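Local coordinates for protein nucleoside-diphosphate-sugar pyrophosphorylase (Vibrio cholerae, PDB 4EVW) that probably transfers a nucleotidyl group to a sugar phosphate, making a nucleoside-diphosphate sugar and releasing pyrophosphate, at residues P48-V53 / Y76-H81; A7-R12 / I52-Y57; A42-T47 / L70-F75; G107-F112 / N178-Y183. The protein carries 1 engineered substitution. One frame throughout, in Å; residues are numbered along the deposited sequence. Where two conformers were deposited one is given.

Contact 1. Residues P48-V53 / Y76-H81; sequences PFLFIV and YIAELH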
loop_
_atom_site.group_PDB
_atom_site.type_symbol
_atom_site.label_atom_id
_atom_site.label_comp_id
_atom_site.label_asym_id
_atom_site.label_seq_id
_atom_site.Cartn_x
_atom_site.Cartn_y
_atom_site.Cartn_z
ATOM N N PRO A 48 -7.246 9.337 -9.944
ATOM C CA PRO A 48 -7.320 10.029 -8.656
ATOM C C PRO A 48 -6.395 9.375 -7.631
ATOM O O PRO A 48 -6.138 8.168 -7.692
ATOM C CB PRO A 48 -8.796 9.907 -8.280
ATOM C CG PRO A 48 -9.205 8.615 -8.924
ATOM C CD PRO A 48 -8.519 8.664 -10.265
ATOM N N PHE A 49 -5.883 10.184 -6.710
ATOM C CA PHE A 49 -5.014 9.705 -5.636
ATOM C C PHE A 49 -5.669 10.054 -4.310
ATOM O O PHE A 49 -6.225 11.143 -4.150
ATOM C CB PHE A 49 -3.640 10.398 -5.653
ATOM C CG PHE A 49 -2.723 9.920 -6.733
ATOM C CD1 PHE A 49 -3.002 10.189 -8.067
ATOM C CD2 PHE A 49 -1.574 9.197 -6.415
ATOM C CE1 PHE A 49 -2.154 9.747 -9.073
ATOM C CE2 PHE A 49 -0.718 8.748 -7.414
ATOM C CZ PHE A 49 -1.009 9.024 -8.747
ATOM N N LEU A 50 -5.608 9.130 -3.359
ATOM C CA LEU A 50 -6.147 9.384 -2.028
ATOM C C LEU A 50 -4.993 9.225 -1.053
ATOM O O LEU A 50 -4.427 8.134 -0.922
ATOM C CB LEU A 50 -7.253 8.387 -1.671
ATOM C CG LEU A 50 -7.721 8.412 -0.209
ATOM C CD1 LEU A 50 -8.309 9.766 0.155
ATOM C CD2 LEU A 50 -8.758 7.320 -0.006
ATOM N N PHE A 51 -4.634 10.318 -0.385
ATOM C CA PHE A 51 -3.557 10.287 0.593
ATOM C C PHE A 51 -4.220 10.266 1.964
ATOM O O PHE A 51 -5.012 11.152 2.287
ATOM C CB PHE A 51 -2.676 11.530 0.437
ATOM C CG PHE A 51 -2.020 11.636 -0.918
ATOM C CD1 PHE A 51 -0.930 10.835 -1.243
ATOM C CD2 PHE A 51 -2.511 12.514 -1.874
ATOM C CE1 PHE A 51 -0.333 10.909 -2.507
ATOM C CE2 PHE A 51 -1.923 12.597 -3.143
ATOM C CZ PHE A 51 -0.832 11.792 -3.455
ATOM N N ILE A 52 -3.911 9.250 2.759
ATOM C CA ILE A 52 -4.504 9.136 4.086
ATOM C C ILE A 52 -3.414 9.431 5.091
ATOM O O ILE A 52 -2.487 8.647 5.282
ATOM C CB ILE A 52 -5.082 7.734 4.322
ATOM C CG1 ILE A 52 -5.991 7.353 3.147
ATOM C CG2 ILE A 52 -5.890 7.722 5.613
ATOM C CD1 ILE A 52 -6.433 5.893 3.151
ATOM N N VAL A 53 -3.538 10.585 5.729
ATOM C CA VAL A 53 -2.536 11.039 6.667
ATOM C C VAL A 53 -3.072 11.229 8.058
ATOM O O VAL A 53 -4.275 11.122 8.316
ATOM C CB VAL A 53 -1.974 12.397 6.238
ATOM C CG1 VAL A 53 -1.481 12.331 4.811
ATOM C CG2 VAL A 53 -3.068 13.456 6.358
ATOM N N TYR A 76 -7.236 13.563 -3.248
ATOM C CA TYR A 76 -8.001 13.785 -2.044
ATOM C C TYR A 76 -7.113 13.496 -0.856
ATOM O O TYR A 76 -6.193 12.677 -0.927
ATOM C CB TYR A 76 -9.204 12.840 -2.024
ATOM C CG TYR A 76 -10.016 12.864 -3.296
ATOM C CD1 TYR A 76 -10.964 13.861 -3.525
ATOM C CD2 TYR A 76 -9.829 11.895 -4.281
ATOM C CE1 TYR A 76 -11.707 13.886 -4.705
ATOM C CE2 TYR A 76 -10.566 11.912 -5.464
ATOM C CZ TYR A 76 -11.503 12.908 -5.668
ATOM O OH TYR A 76 -12.235 12.921 -6.837
ATOM N N ILE A 77 -7.387 14.178 0.244
ATOM C CA ILE A 77 -6.616 13.963 1.448
ATOM C C ILE A 77 -7.594 13.657 2.562
ATOM O O ILE A 77 -8.547 14.404 2.791
ATOM C CB ILE A 77 -5.783 15.204 1.816
ATOM C CG1 ILE A 77 -4.739 15.460 0.729
ATOM C CG2 ILE A 77 -5.108 14.997 3.173
ATOM C CD1 ILE A 77 -3.911 16.706 0.964
ATOM N N ALA A 78 -7.372 12.534 3.230
ATOM C CA ALA A 78 -8.218 12.131 4.337
ATOM C C ALA A 78 -7.317 12.232 5.553
ATOM O O ALA A 78 -6.303 11.542 5.646
ATOM C CB ALA A 78 -8.702 10.694 4.142
ATOM N N GLU A 79 -7.669 13.108 6.482
ATOM C CA GLU A 79 -6.847 13.285 7.667
ATOM C C GLU A 79 -7.443 12.542 8.853
ATOM O O GLU A 79 -8.575 12.805 9.254
ATOM C CB GLU A 79 -6.708 14.777 7.984
ATOM C CG GLU A 79 -5.755 15.080 9.121
ATOM C CD GLU A 79 -5.675 16.564 9.428
ATOM O OE1 GLU A 79 -4.564 17.124 9.362
ATOM O OE2 GLU A 79 -6.726 17.166 9.736
ATOM N N LEU A 80 -6.680 11.601 9.400
ATOM C CA LEU A 80 -7.132 10.809 10.536
ATOM C C LEU A 80 -6.619 11.457 11.818
ATOM O O LEU A 80 -5.533 12.028 11.833
ATOM C CB LEU A 80 -6.611 9.374 10.402
ATOM C CG LEU A 80 -7.005 8.685 9.085
ATOM C CD1 LEU A 80 -6.654 7.202 9.149
ATOM C CD2 LEU A 80 -8.501 8.855 8.839
ATOM N N HIS A 81 -7.391 11.369 12.896
ATOM C CA HIS A 81 -6.983 12.002 14.146
ATOM C C HIS A 81 -6.496 11.057 15.241
ATOM O O HIS A 81 -6.058 11.506 16.302
ATOM C CB HIS A 81 -8.124 12.886 14.648
ATOM C CG HIS A 81 -8.491 13.979 13.692
ATOM N ND1 HIS A 81 -7.780 15.156 13.595
ATOM C CD2 HIS A 81 -9.464 14.050 12.752
ATOM C CE1 HIS A 81 -8.298 15.906 12.638
ATOM N NE2 HIS A 81 -9.323 15.258 12.110
#
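F49, F51 and V53 exchange five backbone hydrogen bonds with Y76, A78 and L80, and these zip strands 49-53 and 76-80 together in parallel register. Y76 N gives to F49 O at 2.8 Å, A78 N to F51 O and L80 N to V53 O; in return F51 N and V53 N give to Y76 O and A78 O. The straightest of them, L80 N to V53 O, has an N-H...O angle of 177° and is 2.7 Å long. Weaker CA-H...O contacts supplement this ladder, such as I77 CA to F51 O at 3.3 Å.

Apolar contacts fill both faces. On one, L50 holds CG anti to its backbone N (chi1 170°), which brings CD1 to 3.9 Å from Y76 CB; the small A78 lets CD1 pack against its methyl, while farther along I52 CG2 meets L80 CD1 at 3.7 Å. On the other face V53 and I77 meet through their CG2 methyls at 4.1 Å; beta-branched residues suit such extended chain. Apart from these, where the strand pair begins, P48 CB approaches the edge of the Y76 ring, near its plane, with CE2 3.9 Å away.

Helix 87-100 covers the face of L50, I52, Y76 and A78, helix 59-70 covers that of F51, V53, I77 and E79, and strand 2-5 pairs with the far edge of 49-54.

Contact 2. Residues A7-R12 / I52-Y57; sequences AGMSSR and IVRNVY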
loop_
_atom_site.group_PDB
_atom_site.type_symbol
_atom_site.label_atom_id
_atom_site.label_comp_id
_atom_site.label_asym_id
_atom_site.label_seq_id
_atom_site.Cartn_x
_atom_site.Cartn_y
_atom_site.Cartn_z
ATOM N N ALA A 7 -0.479 7.053 7.698
ATOM C CA ALA A 7 -0.896 7.577 8.958
ATOM C C ALA A 7 -0.102 6.971 10.083
ATOM O O ALA A 7 -0.271 7.327 11.196
ATOM C CB ALA A 7 -2.325 7.327 9.166
ATOM N N GLY A 8 0.762 6.052 9.772
ATOM C CA GLY A 8 1.574 5.407 10.787
ATOM C C GLY A 8 2.519 6.334 11.529
ATOM O O GLY A 8 2.341 7.551 11.551
HETATM N N MSE A 9 3.536 5.742 12.145
HETATM C CA MSE A 9 4.515 6.496 12.907
HETATM C C MSE A 9 5.916 6.038 12.510
HETATM O O MSE A 9 6.147 4.851 12.281
HETATM C CB MSE A 9 4.266 6.271 14.401
HETATM C CG MSE A 9 5.133 7.094 15.333
HETATM SE SE MSE A 9 4.474 7.029 17.146
HETATM C CE MSE A 9 3.269 8.540 17.083
ATOM N N SER A 10 6.842 6.987 12.427
ATOM C CA SER A 10 8.223 6.711 12.037
ATOM C C SER A 10 9.108 6.384 13.241
ATOM O O SER A 10 10.198 6.931 13.373
ATOM C CB SER A 10 8.790 7.935 11.309
ATOM O OG SER A 10 7.855 8.439 10.368
ATOM N N SER A 11 8.655 5.478 14.103
ATOM C CA SER A 11 9.408 5.132 15.310
ATOM C C SER A 11 10.867 4.720 15.133
ATOM O O SER A 11 11.726 5.178 15.890
ATOM C CB SER A 11 8.657 4.063 16.107
ATOM O OG SER A 11 7.508 4.628 16.717
ATOM N N ARG A 12 11.161 3.853 14.164
ATOM C CA ARG A 12 12.549 3.437 13.948
ATOM C C ARG A 12 13.409 4.619 13.507
ATOM O O ARG A 12 14.585 4.714 13.865
ATOM C CB ARG A 12 12.639 2.331 12.897
ATOM C CG ARG A 12 12.472 0.916 13.430
ATOM C CD ARG A 12 13.587 0.028 12.894
ATOM N NE ARG A 12 13.099 -1.262 12.422
ATOM C CZ ARG A 12 13.866 -2.185 11.846
ATOM N NH1 ARG A 12 15.162 -1.960 11.673
ATOM N NH2 ARG A 12 13.337 -3.330 11.439
ATOM N N ILE A 52 -3.911 9.250 2.759
ATOM C CA ILE A 52 -4.504 9.136 4.086
ATOM C C ILE A 52 -3.414 9.431 5.091
ATOM O O ILE A 52 -2.487 8.647 5.282
ATOM C CB ILE A 52 -5.082 7.734 4.322
ATOM C CG1 ILE A 52 -5.991 7.353 3.147
ATOM C CG2 ILE A 52 -5.890 7.722 5.613
ATOM C CD1 ILE A 52 -6.433 5.893 3.151
ATOM N N VAL A 53 -3.538 10.585 5.729
ATOM C CA VAL A 53 -2.536 11.039 6.667
ATOM C C VAL A 53 -3.072 11.229 8.058
ATOM O O VAL A 53 -4.275 11.122 8.316
ATOM C CB VAL A 53 -1.974 12.397 6.238
ATOM C CG1 VAL A 53 -1.481 12.331 4.811
ATOM C CG2 VAL A 53 -3.068 13.456 6.358
ATOM N N ARG A 54 -2.153 11.554 8.951
ATOM C CA ARG A 54 -2.518 11.804 10.322
ATOM C C ARG A 54 -2.362 13.280 10.630
ATOM O O ARG A 54 -1.605 13.983 9.961
ATOM C CB ARG A 54 -1.640 11.002 11.234
ATOM C CG ARG A 54 -2.411 10.577 12.397
ATOM C CD ARG A 54 -1.834 9.355 12.975
ATOM N NE ARG A 54 -1.846 9.533 14.407
ATOM C CZ ARG A 54 -0.763 9.782 15.126
ATOM N NH1 ARG A 54 0.429 9.862 14.541
ATOM N NH2 ARG A 54 -0.882 9.985 16.426
ATOM N N ASN A 55 -3.072 13.743 11.653
ATOM C CA ASN A 55 -3.014 15.148 12.036
ATOM C C ASN A 55 -1.755 15.507 12.813
ATOM O O ASN A 55 -1.833 16.077 13.898
ATOM C CB ASN A 55 -4.256 15.513 12.853
ATOM C CG ASN A 55 -4.343 14.750 14.159
ATOM O OD1 ASN A 55 -3.713 13.705 14.330
ATOM N ND2 ASN A 55 -5.143 15.264 15.089
ATOM N N VAL A 56 -0.595 15.170 12.261
ATOM C CA VAL A 56 0.681 15.488 12.895
ATOM C C VAL A 56 1.662 16.077 11.884
ATOM O O VAL A 56 1.539 15.845 10.678
ATOM C CB VAL A 56 1.336 14.242 13.547
ATOM C CG1 VAL A 56 0.564 13.829 14.794
ATOM C CG2 VAL A 56 1.384 13.095 12.549
ATOM N N TYR A 57 2.626 16.843 12.391
ATOM C CA TYR A 57 3.663 17.480 11.578
ATOM C C TYR A 57 3.175 18.274 10.378
ATOM O O TYR A 57 3.915 18.441 9.409
ATOM C CB TYR A 57 4.656 16.435 11.083
ATOM C CG TYR A 57 5.355 15.723 12.198
ATOM C CD1 TYR A 57 6.433 16.309 12.861
ATOM C CD2 TYR A 57 4.925 14.468 12.613
ATOM C CE1 TYR A 57 7.064 15.659 13.914
ATOM C CE2 TYR A 57 5.544 13.811 13.661
ATOM C CZ TYR A 57 6.617 14.410 14.305
ATOM O OH TYR A 57 7.246 13.757 15.337
#
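A7 O is lined by the aliphatic part of R54, whose CB, CG and CD all lie close to it, CD nearest at 3.1 Å. This is a contact of carbon with oxygen and not a classical hydrogen bond, although a CD beside a guanidinium is probably polarised enough to make the meeting favourable. The R54 chain bends at chi3 (137°), so that the arm first runs past the A7 carbonyl and NH1 then comes 4.0 Å from CE of the selenomethionine M9, the two side chains crossing obliquely. The guanidinium stands obliquely to A7 O, and its NH2 has a long, weak ion pair with E83. A long arm with an apolar shaft and a charged end fits a place at the border between sheet and solvent.

A7 itself packs against backbone. Its methyl CB rests 4.1 Å from V53 C and as far from I52 O, and it also touches R54 CB at 4.3 Å. A7 also meets T90 of helix 87-100, a buried spot in which a small side chain fits well.

Past A7 the loop that follows strand 2-5 runs through G8 toward helix 11-15, where S10 OG accepts from K22 N. A glycine-containing loop following the first strand is a common feature of sugar nucleotidyltransferases and other Rossmann-like folds, in which it often wraps the nucleotide; the loop here is consistent with that role.

Contact 3. Residues A42-T47 / L70-F75; sequences AYFAST and LGIKQF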
loop_
_atom_site.group_PDB
_atom_site.type_symbol
_atom_site.label_atom_id
_atom_site.label_comp_id
_atom_site.label_asym_id
_atom_site.label_seq_id
_atom_site.Cartn_x
_atom_site.Cartn_y
_atom_site.Cartn_z
ATOM N N ALA A 42 2.997 8.263 -14.534
ATOM C CA ALA A 42 2.231 8.049 -15.757
ATOM C C ALA A 42 0.735 8.239 -15.537
ATOM O O ALA A 42 -0.024 8.394 -16.493
ATOM C CB ALA A 42 2.498 6.649 -16.303
ATOM N N TYR A 43 0.317 8.256 -14.276
ATOM C CA TYR A 43 -1.100 8.386 -13.943
ATOM C C TYR A 43 -1.518 9.701 -13.289
ATOM O O TYR A 43 -2.679 9.870 -12.906
ATOM C CB TYR A 43 -1.484 7.210 -13.052
ATOM C CG TYR A 43 -1.260 5.896 -13.760
ATOM C CD1 TYR A 43 -2.161 5.448 -14.728
ATOM C CD2 TYR A 43 -0.111 5.138 -13.524
ATOM C CE1 TYR A 43 -1.921 4.279 -15.452
ATOM C CE2 TYR A 43 0.139 3.968 -14.245
ATOM C CZ TYR A 43 -0.773 3.545 -15.204
ATOM O OH TYR A 43 -0.536 2.390 -15.912
ATOM N N PHE A 44 -0.581 10.637 -13.181
ATOM C CA PHE A 44 -0.865 11.925 -12.555
ATOM C C PHE A 44 -1.988 12.716 -13.219
ATOM O O PHE A 44 -2.728 13.436 -12.553
ATOM C CB PHE A 44 0.401 12.795 -12.534
ATOM C CG PHE A 44 1.435 12.354 -11.534
ATOM C CD1 PHE A 44 1.170 11.319 -10.642
ATOM C CD2 PHE A 44 2.662 13.004 -11.461
ATOM C CE1 PHE A 44 2.112 10.942 -9.689
ATOM C CE2 PHE A 44 3.612 12.635 -10.513
ATOM C CZ PHE A 44 3.336 11.602 -9.624
ATOM N N ALA A 45 -2.113 12.588 -14.533
ATOM C CA ALA A 45 -3.127 13.346 -15.260
ATOM C C ALA A 45 -4.504 12.693 -15.334
ATOM O O ALA A 45 -5.507 13.376 -15.516
ATOM C CB ALA A 45 -2.625 13.617 -16.680
ATOM N N SER A 46 -4.548 11.379 -15.152
ATOM C CA SER A 46 -5.779 10.612 -15.323
ATOM C C SER A 46 -6.420 9.901 -14.147
ATOM O O SER A 46 -7.622 9.616 -14.164
ATOM C CB SER A 46 -5.510 9.531 -16.363
ATOM O OG SER A 46 -4.565 8.597 -15.842
ATOM N N THR A 47 -5.620 9.593 -13.143
ATOM C CA THR A 47 -6.097 8.796 -12.027
ATOM C C THR A 47 -6.159 9.529 -10.704
ATOM O O THR A 47 -5.247 10.269 -10.357
ATOM C CB THR A 47 -5.168 7.575 -11.888
ATOM O OG1 THR A 47 -5.010 6.963 -13.174
ATOM C CG2 THR A 47 -5.722 6.558 -10.903
ATOM N N LEU A 70 3.685 18.111 -8.012
ATOM C CA LEU A 70 3.997 16.966 -8.863
ATOM C C LEU A 70 3.116 16.966 -10.100
ATOM O O LEU A 70 3.409 16.293 -11.089
ATOM C CB LEU A 70 3.791 15.664 -8.089
ATOM C CG LEU A 70 4.870 15.349 -7.056
ATOM C CD1 LEU A 70 4.439 14.195 -6.164
ATOM C CD2 LEU A 70 6.155 15.011 -7.784
ATOM N N GLY A 71 2.031 17.724 -10.037
ATOM C CA GLY A 71 1.119 17.790 -11.159
ATOM C C GLY A 71 0.023 16.744 -11.087
ATOM O O GLY A 71 -0.531 16.365 -12.111
ATOM N N ILE A 72 -0.291 16.261 -9.889
ATOM C CA ILE A 72 -1.365 15.278 -9.768
ATOM C C ILE A 72 -2.647 16.093 -9.907
ATOM O O ILE A 72 -2.950 16.942 -9.074
ATOM C CB ILE A 72 -1.308 14.550 -8.408
ATOM C CG1 ILE A 72 0.001 13.758 -8.312
ATOM C CG2 ILE A 72 -2.488 13.596 -8.274
ATOM C CD1 ILE A 72 0.217 13.048 -6.984
ATOM N N LYS A 73 -3.389 15.836 -10.977
ATOM C CA LYS A 73 -4.591 16.605 -11.267
ATOM C C LYS A 73 -5.821 16.349 -10.410
ATOM O O LYS A 73 -6.657 17.236 -10.252
ATOM C CB LYS A 73 -4.921 16.469 -12.755
ATOM C CG LYS A 73 -3.819 17.057 -13.640
ATOM C CD LYS A 73 -3.462 18.473 -13.166
ATOM C CE LYS A 73 -2.270 19.066 -13.911
ATOM N NZ LYS A 73 -1.935 20.431 -13.396
ATOM N N GLN A 74 -5.951 15.148 -9.858
ATOM C CA GLN A 74 -7.087 14.869 -8.994
ATOM C C GLN A 74 -6.628 14.091 -7.780
ATOM O O GLN A 74 -6.160 12.956 -7.891
ATOM C CB GLN A 74 -8.175 14.077 -9.728
ATOM C CG GLN A 74 -9.057 14.908 -10.651
ATOM C CD GLN A 74 -9.698 16.110 -9.957
ATOM O OE1 GLN A 74 -10.324 15.983 -8.900
ATOM N NE2 GLN A 74 -9.551 17.283 -10.564
ATOM N N PHE A 75 -6.731 14.713 -6.616
ATOM C CA PHE A 75 -6.343 14.013 -5.411
ATOM C C PHE A 75 -7.167 14.454 -4.226
ATOM O O PHE A 75 -7.734 15.554 -4.201
ATOM C CB PHE A 75 -4.836 14.159 -5.147
ATOM C CG PHE A 75 -4.397 15.548 -4.771
ATOM C CD1 PHE A 75 -4.386 15.953 -3.439
ATOM C CD2 PHE A 75 -3.977 16.447 -5.749
ATOM C CE1 PHE A 75 -3.958 17.233 -3.085
ATOM C CE2 PHE A 75 -3.548 17.730 -5.407
ATOM C CZ PHE A 75 -3.537 18.123 -4.073
HETATM O O HOH W 1 -4.876 12.707 -11.117
#
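F44 lays one face of its ring over I72, whose CG1 is 3.7 Å from the ring centroid and 18° off the normal, a CH-pi contact shifted toward the ring's rim. The phenyl is set there with CG anti to its own carbonyl carbon (chi1 -73°), and its CE2 reaches L70 CB at 3.9 Å. Also near the ring is L70 O, 3.4 Å from F44 CD2, approaching obliquely. V37 of helix 32-37 touches F44, L70 and I72 alike, so the broad flat ring closes an apolar patch at the end of helix 59-70. That helix ends in a Schellman motif at G71, where the positive phi of 90° suits a residue without CB, since a side chain would press on L70 O.

The polar part lies in the backbone. K73 N donates to F44 O at 2.9 Å in a nearly straight bond, and the aliphatic CB and CG of K73 follow the same carbonyl before the chain leads off. Water 1 accepts from Q74 N and sits 2.7 Å from F44 O and 2.6 Å from T47 O, bridging two turns that have no regular pairing here.

F44 O is therefore gripped by an amide and a water, while its ring packs mainly on carbon, with L70 O obliquely beside it: one residue serves both the apolar and the polar part of the contact.

Contact 4. Residues G107-F112 / N178-Y183; sequences GSITVF and NRKEDY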
loop_
_atom_site.group_PDB
_atom_site.type_symbol
_atom_site.label_atom_id
_atom_site.label_comp_id
_atom_site.label_asym_id
_atom_site.label_seq_id
_atom_site.Cartn_x
_atom_site.Cartn_y
_atom_site.Cartn_z
ATOM N N GLY A 107 -14.966 2.675 -7.875
ATOM C CA GLY A 107 -14.030 1.959 -8.721
ATOM C C GLY A 107 -12.964 1.156 -8.007
ATOM O O GLY A 107 -13.093 0.811 -6.831
ATOM N N SER A 108 -11.896 0.862 -8.736
ATOM C CA SER A 108 -10.801 0.078 -8.199
ATOM C C SER A 108 -9.950 0.889 -7.237
ATOM O O SER A 108 -9.983 2.121 -7.241
ATOM C CB SER A 108 -9.904 -0.400 -9.342
ATOM O OG SER A 108 -9.220 0.699 -9.921
ATOM N N ILE A 109 -9.218 0.192 -6.380
ATOM C CA ILE A 109 -8.287 0.878 -5.508
ATOM C C ILE A 109 -6.981 0.112 -5.539
ATOM O O ILE A 109 -6.949 -1.121 -5.514
ATOM C CB ILE A 109 -8.767 1.045 -4.050
ATOM C CG1 ILE A 109 -9.084 -0.301 -3.422
ATOM C CG2 ILE A 109 -9.966 1.992 -3.997
ATOM C CD1 ILE A 109 -9.312 -0.174 -1.930
ATOM N N THR A 110 -5.904 0.873 -5.630
ATOM C CA THR A 110 -4.562 0.327 -5.679
ATOM C C THR A 110 -3.855 0.877 -4.461
ATOM O O THR A 110 -3.498 2.052 -4.423
ATOM C CB THR A 110 -3.861 0.793 -6.957
ATOM O OG1 THR A 110 -4.595 0.316 -8.088
ATOM C CG2 THR A 110 -2.442 0.265 -7.017
ATOM N N VAL A 111 -3.675 0.033 -3.453
ATOM C CA VAL A 111 -3.023 0.469 -2.224
ATOM C C VAL A 111 -1.522 0.335 -2.359
ATOM O O VAL A 111 -1.017 -0.687 -2.808
ATOM C CB VAL A 111 -3.497 -0.360 -1.018
ATOM C CG1 VAL A 111 -2.867 0.175 0.268
ATOM C CG2 VAL A 111 -5.012 -0.324 -0.941
ATOM N N PHE A 112 -0.806 1.376 -1.957
ATOM C CA PHE A 112 0.641 1.372 -2.057
ATOM C C PHE A 112 1.181 2.071 -0.816
ATOM O O PHE A 112 0.451 2.796 -0.150
ATOM C CB PHE A 112 1.049 2.136 -3.310
ATOM C CG PHE A 112 2.498 2.015 -3.650
ATOM C CD1 PHE A 112 3.054 0.778 -3.957
ATOM C CD2 PHE A 112 3.309 3.142 -3.680
ATOM C CE1 PHE A 112 4.402 0.667 -4.296
ATOM C CE2 PHE A 112 4.655 3.045 -4.015
ATOM C CZ PHE A 112 5.203 1.807 -4.324
ATOM N N ASN A 178 -10.048 -4.692 -7.738
ATOM C CA ASN A 178 -10.846 -4.178 -8.850
ATOM C C ASN A 178 -12.050 -3.349 -8.393
ATOM O O ASN A 178 -12.482 -2.440 -9.101
ATOM C CB ASN A 178 -11.321 -5.334 -9.738
ATOM C CG ASN A 178 -11.939 -4.850 -11.034
ATOM O OD1 ASN A 178 -11.349 -4.033 -11.744
ATOM N ND2 ASN A 178 -13.127 -5.350 -11.350
ATOM N N ARG A 179 -12.586 -3.659 -7.214
ATOM C CA ARG A 179 -13.736 -2.925 -6.677
ATOM C C ARG A 179 -13.535 -2.510 -5.226
ATOM O O ARG A 179 -13.191 -3.334 -4.380
ATOM C CB ARG A 179 -15.011 -3.771 -6.774
ATOM C CG ARG A 179 -15.453 -4.064 -8.201
ATOM C CD ARG A 179 -16.813 -4.754 -8.239
ATOM N NE ARG A 179 -17.375 -4.751 -9.587
ATOM C CZ ARG A 179 -18.436 -4.040 -9.958
ATOM N NH1 ARG A 179 -19.066 -3.270 -9.079
ATOM N NH2 ARG A 179 -18.862 -4.089 -11.214
ATOM N N LYS A 180 -13.758 -1.229 -4.945
ATOM C CA LYS A 180 -13.616 -0.706 -3.591
ATOM C C LYS A 180 -14.506 -1.518 -2.656
ATOM O O LYS A 180 -14.112 -1.840 -1.535
ATOM C CB LYS A 180 -14.042 0.768 -3.532
ATOM C CG LYS A 180 -13.939 1.386 -2.140
ATOM C CD LYS A 180 -14.686 2.716 -2.025
ATOM C CE LYS A 180 -16.199 2.517 -2.013
ATOM N NZ LYS A 180 -16.917 3.803 -1.771
ATOM N N GLU A 181 -15.708 -1.850 -3.119
ATOM C CA GLU A 181 -16.632 -2.609 -2.283
ATOM C C GLU A 181 -16.112 -3.977 -1.852
ATOM O O GLU A 181 -16.437 -4.441 -0.756
ATOM C CB GLU A 181 -18.001 -2.746 -2.964
ATOM C CG GLU A 181 -18.863 -1.488 -2.830
ATOM C CD GLU A 181 -18.896 -0.947 -1.401
ATOM O OE1 GLU A 181 -19.300 -1.694 -0.483
ATOM O OE2 GLU A 181 -18.513 0.225 -1.199
ATOM N N ASP A 182 -15.307 -4.622 -2.695
ATOM C CA ASP A 182 -14.742 -5.924 -2.337
ATOM C C ASP A 182 -13.713 -5.741 -1.227
ATOM O O ASP A 182 -13.608 -6.568 -0.319
ATOM C CB ASP A 182 -14.080 -6.598 -3.544
ATOM C CG ASP A 182 -15.084 -7.042 -4.590
ATOM O OD1 ASP A 182 -16.250 -7.307 -4.229
ATOM O OD2 ASP A 182 -14.702 -7.140 -5.773
ATOM N N TYR A 183 -12.943 -4.660 -1.303
ATOM C CA TYR A 183 -11.967 -4.377 -0.260
ATOM C C TYR A 183 -12.693 -4.182 1.067
ATOM O O TYR A 183 -12.324 -4.771 2.082
ATOM C CB TYR A 183 -11.182 -3.093 -0.552
ATOM C CG TYR A 183 -10.275 -2.725 0.599
ATOM C CD1 TYR A 183 -8.982 -3.244 0.682
ATOM C CD2 TYR A 183 -10.736 -1.929 1.654
ATOM C CE1 TYR A 183 -8.173 -2.991 1.790
ATOM C CE2 TYR A 183 -9.935 -1.675 2.766
ATOM C CZ TYR A 183 -8.656 -2.208 2.827
ATOM O OH TYR A 183 -7.868 -1.993 3.933
#
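Two first torsions aim I109 and Y183 at each other: in I109 chi1 of 57° puts CG1 between the backbone N and the carbonyl carbon, and an extended chi2 carries CD1 out to the tyrosine, while Y183 holds CG anti to its own N (chi1 174°). The two side chains cross at about a right angle, with I109 CD1 3.7 Å from Y183 CG and equally near CB. The methyl thus presses on the root of the ring, at an oblique angle to it. The hydroxyl bonds to A88 O, and the ring also meets F177 edge to face. A long aromatic with a polar end can in this way stay buried and satisfied.

Beside this apolar pair runs a backbone contact. K180 N donates to G107 O at 2.9 Å, somewhat bent and with the donor 31° from the carbonyl plane. K180 opens helix 180-191, so its amide has no partner one turn back, and G107 O supplies one. K180 CB also lies 3.4 Å from that oxygen, whereas NZ goes to Y105 O and makes a long salt bridge with E181. N178 O sits 3.2 Å from S108 CA and close to S108 CB; the small serine permits this approach.

Helix 180-191 thus starts beside the residues leading into strand 109-111, with I109 reaching its first turn. That strand pairs antiparallel with 174-177 and parallel with 2-5, with helix 87-100 packed alongside: the mixed-sheet alpha/beta layering expected of the Rossmann-like nucleotidyltransferase fold.

How the contacts relate
From the N terminus, strand 2-5 leads into 7-12, and contact 2 closes the first long loop when the chain returns at 52-57. By then contacts 3 and 1 have opened, at 42-47 and 48-53; they close at 70-75 and 76-81. Contact 3 crosses both others, while contact 1 opens on the stretch where contact 2 closes, sharing I52 and V53. Contact 1 pairs the two strands of the 49-54, 59-70, 75-80 unit, contact 3 ties the loops that precede them, and contact 2 ties the loop after strand 2-5 to the C-terminal end of strand 49-54. Contact 4 follows in series, joining strand 109-111 of the same sheet to the start of helix 180-191.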